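PDB 4ZPJ: extracellular ligand-binding receptor from Sphaerobacter thermophilus, which probably binds a small solute outside the membrane and delivers it to an ABC transporter. Local coordinates for residues L267-K276 against E295-L303. Residues are numbered along the deposited sequence; the frame is centred on the assembly and turned at random.
Sequences LVQYQEFGLK and EIGDAALGL
With CG set opposite the backbone N (chi1 -179°) and every later torsion extended, K276 reaches straight across to the carbonyls of A299 and L301; Q271, its own CG likewise turned from the backbone N (chi1 175°), stretches over A299 to D298. Both start from the C-terminal part and trailing turn of helix 261-272, which flanks the parallel sheet of one lobe of this periplasmic-binding-protein fold, and meet the turns leading from helix 293-296 to strand 304-307.

The ammonium of K276 bonds L301 O in the carbonyl plane, on a lone pair, at 2.8 Å from NZ, whereas A299 O is met from above its carbonyl plane, 3.1 Å from NZ. A long, flexible cation suits the place, because it can collect carbonyls that point out of a turn, here including the type II turn A300 to L303. A methionine in its place would probably leave the oxygens of A299 and L301 without this shared donor and the turn less firmly tied to the segment that follows helix 261-272.

Q271 crosses D298 at about a right angle, its amide plane 54° from the carboxylate; NE2 lies 3.1 Å from D298 OD2 and donates to it from above the carboxylate plane. The amide offers an N-H without adding a charge. Beside Q271, A299 CB sits 3.8 Å from V268 CA, and so small a side chain lets the turn come this near the helix backbone.

Deeper, forked leucines suit places with two partners: CD1 of L267 rests on I296 CD1, while its CD2 meets CD2 of L303, whose side chain also reaches L281 and P283 of strand 281-283. The other branch of L303 touches the lysine chain near its end, with CD1 3.6 Å from K276 CE.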
loop_
_atom_site.group_PDB
_atom_site.type_symbol
_atom_site.label_atom_id
_atom_site.label_comp_id
_atom_site.label_asym_id
_atom_site.label_seq_id
_atom_site.Cartn_x
_atom_site.Cartn_y
_atom_site.Cartn_z
ATOM N N LEU A 267 5.780 18.688 0.926
ATOM C CA LEU A 267 7.217 18.524 0.666
ATOM C C LEU A 267 7.792 19.750 0.049
ATOM O O LEU A 267 8.841 20.216 0.459
ATOM C CB LEU A 267 7.489 17.321 -0.226
ATOM C CG LEU A 267 7.416 16.059 0.612
ATOM C CD1 LEU A 267 7.359 14.829 -0.244
ATOM C CD2 LEU A 267 8.596 16.014 1.557
ATOM N N VAL A 268 7.077 20.340 -0.890
ATOM C CA VAL A 268 7.617 21.481 -1.597
ATOM C C VAL A 268 7.758 22.631 -0.591
ATOM O O VAL A 268 8.745 23.365 -0.630
ATOM C CB VAL A 268 6.716 21.911 -2.817
ATOM C CG1 VAL A 268 6.954 23.364 -3.213
ATOM C CG2 VAL A 268 6.938 21.021 -4.048
ATOM N N GLN A 269 6.795 22.794 0.308
ATOM C CA GLN A 269 6.842 23.945 1.227
ATOM C C GLN A 269 7.832 23.687 2.353
ATOM O O GLN A 269 8.463 24.599 2.882
ATOM C CB GLN A 269 5.457 24.310 1.765
ATOM C CG GLN A 269 4.471 24.718 0.649
ATOM C CD GLN A 269 3.063 25.007 1.173
ATOM O OE1 GLN A 269 2.853 25.237 2.360
ATOM N NE2 GLN A 269 2.100 24.974 0.291
ATOM N N TYR A 270 8.001 22.432 2.679
ATOM C CA TYR A 270 9.030 22.042 3.628
ATOM C C TYR A 270 10.393 22.511 3.142
ATOM O O TYR A 270 11.175 23.028 3.927
ATOM C CB TYR A 270 8.986 20.542 3.877
ATOM C CG TYR A 270 9.783 20.088 5.061
ATOM C CD1 TYR A 270 9.214 20.063 6.353
ATOM C CD2 TYR A 270 11.088 19.681 4.922
ATOM C CE1 TYR A 270 9.935 19.628 7.454
ATOM C CE2 TYR A 270 11.810 19.227 6.017
ATOM C CZ TYR A 270 11.230 19.199 7.271
ATOM O OH TYR A 270 11.967 18.795 8.348
ATOM N N GLN A 271 10.645 22.436 1.851
ATOM C CA GLN A 271 11.920 22.872 1.337
ATOM C C GLN A 271 11.973 24.362 1.158
ATOM O O GLN A 271 12.924 25.003 1.544
ATOM C CB GLN A 271 12.183 22.214 0.001
ATOM C CG GLN A 271 13.448 22.686 -0.685
ATOM C CD GLN A 271 13.410 22.345 -2.165
ATOM O OE1 GLN A 271 12.392 22.530 -2.844
ATOM N NE2 GLN A 271 14.515 21.841 -2.663
ATOM N N GLU A 272 10.936 24.918 0.558
ATOM C CA GLU A 272 10.883 26.357 0.302
ATOM C C GLU A 272 10.945 27.209 1.569
ATOM O O GLU A 272 11.537 28.275 1.570
ATOM C CB GLU A 272 9.619 26.707 -0.514
ATOM C CG GLU A 272 9.720 26.215 -1.948
ATOM C CD GLU A 272 8.554 26.639 -2.823
ATOM O OE1 GLU A 272 7.448 26.927 -2.302
ATOM O OE2 GLU A 272 8.751 26.669 -4.063
ATOM N N PHE A 273 10.366 26.703 2.642
ATOM C CA PHE A 273 10.297 27.415 3.932
ATOM C C PHE A 273 11.623 27.273 4.677
ATOM O O PHE A 273 11.894 28.026 5.595
ATOM C CB PHE A 273 9.167 26.800 4.738
ATOM C CG PHE A 273 8.589 27.663 5.807
ATOM C CD1 PHE A 273 7.762 28.725 5.488
ATOM C CD2 PHE A 273 8.765 27.331 7.157
ATOM C CE1 PHE A 273 7.200 29.497 6.490
ATOM C CE2 PHE A 273 8.201 28.091 8.163
ATOM C CZ PHE A 273 7.413 29.178 7.830
ATOM N N GLY A 274 12.479 26.329 4.279
ATOM C CA GLY A 274 13.835 26.346 4.819
ATOM C C GLY A 274 14.115 25.188 5.767
ATOM O O GLY A 274 15.261 24.977 6.175
ATOM N N LEU A 275 13.076 24.417 6.076
ATOM C CA LEU A 275 13.224 23.298 6.997
ATOM C C LEU A 275 14.027 22.168 6.404
ATOM O O LEU A 275 14.708 21.485 7.102
ATOM C CB LEU A 275 11.873 22.779 7.498
ATOM C CG LEU A 275 11.007 23.821 8.197
ATOM C CD1 LEU A 275 10.033 23.133 9.148
ATOM C CD2 LEU A 275 11.820 24.840 8.996
ATOM N N LYS A 276 13.977 21.965 5.122
ATOM C CA LYS A 276 14.776 20.885 4.567
ATOM C C LYS A 276 16.269 21.101 4.847
ATOM O O LYS A 276 16.999 20.156 5.167
ATOM C CB LYS A 276 14.493 20.755 3.090
ATOM C CG LYS A 276 15.289 19.654 2.523
ATOM C CD LYS A 276 14.902 19.266 1.150
ATOM C CE LYS A 276 15.532 17.887 0.910
ATOM N NZ LYS A 276 15.745 17.774 -0.529
ATOM N N GLU A 295 6.700 15.967 -9.493
ATOM C CA GLU A 295 6.188 17.268 -9.094
ATOM C C GLU A 295 6.771 17.683 -7.735
ATOM O O GLU A 295 6.777 18.831 -7.381
ATOM C CB GLU A 295 4.678 17.213 -9.022
ATOM C CG GLU A 295 4.091 16.259 -10.070
ATOM C CD GLU A 295 2.659 16.558 -10.409
ATOM O OE1 GLU A 295 1.855 15.594 -10.518
ATOM O OE2 GLU A 295 2.352 17.758 -10.552
ATOM N N ILE A 296 7.244 16.730 -6.970
ATOM C CA ILE A 296 8.034 17.045 -5.822
ATOM C C ILE A 296 9.394 17.456 -6.359
ATOM O O ILE A 296 9.867 18.611 -6.191
ATOM C CB ILE A 296 8.300 15.806 -4.972
ATOM C CG1 ILE A 296 7.012 15.157 -4.473
ATOM C CG2 ILE A 296 9.289 16.128 -3.872
ATOM C CD1 ILE A 296 6.206 16.057 -3.632
ATOM N N GLY A 297 9.994 16.435 -6.968
ATOM C CA GLY A 297 11.334 16.419 -7.493
ATOM C C GLY A 297 12.391 16.802 -6.504
ATOM O O GLY A 297 12.853 16.039 -5.661
ATOM N N ASP A 298 12.785 18.027 -6.679
ATOM C CA ASP A 298 13.893 18.572 -6.020
ATOM C C ASP A 298 13.628 18.607 -4.492
ATOM O O ASP A 298 14.546 18.442 -3.692
ATOM C CB ASP A 298 14.104 19.941 -6.683
ATOM C CG ASP A 298 15.168 20.731 -6.050
ATOM O OD1 ASP A 298 16.286 20.211 -5.836
ATOM O OD2 ASP A 298 14.846 21.894 -5.761
ATOM N N ALA A 299 12.373 18.717 -4.083
ATOM C CA ALA A 299 12.062 18.887 -2.658
ATOM C C ALA A 299 12.319 17.619 -1.887
ATOM O O ALA A 299 12.694 17.655 -0.758
ATOM C CB ALA A 299 10.643 19.409 -2.451
ATOM N N ALA A 300 12.236 16.480 -2.525
ATOM C CA ALA A 300 12.476 15.244 -1.808
ATOM C C ALA A 300 13.875 14.682 -2.038
ATOM O O ALA A 300 14.165 13.632 -1.558
ATOM C CB ALA A 300 11.434 14.219 -2.190
ATOM N N LEU A 301 14.759 15.384 -2.731
ATOM C CA LEU A 301 16.085 14.815 -3.012
ATOM C C LEU A 301 16.870 14.480 -1.760
ATOM O O LEU A 301 17.027 15.339 -0.890
ATOM C CB LEU A 301 16.865 15.764 -3.885
ATOM C CG LEU A 301 18.094 15.371 -4.688
ATOM C CD1 LEU A 301 17.842 14.195 -5.620
ATOM C CD2 LEU A 301 18.555 16.588 -5.507
ATOM N N GLY A 302 17.359 13.231 -1.652
ATOM C CA GLY A 302 18.129 12.815 -0.473
ATOM C C GLY A 302 17.342 12.286 0.730
ATOM O O GLY A 302 17.912 11.731 1.638
ATOM N N LEU A 303 16.026 12.419 0.701
ATOM C CA LEU A 303 15.129 11.949 1.715
ATOM C C LEU A 303 15.021 10.438 1.685
ATOM O O LEU A 303 14.871 9.817 0.651
ATOM C CB LEU A 303 13.717 12.590 1.515
ATOM C CG LEU A 303 13.437 13.903 2.270
ATOM C CD1 LEU A 303 14.695 14.737 2.462
ATOM C CD2 LEU A 303 12.286 14.735 1.752
#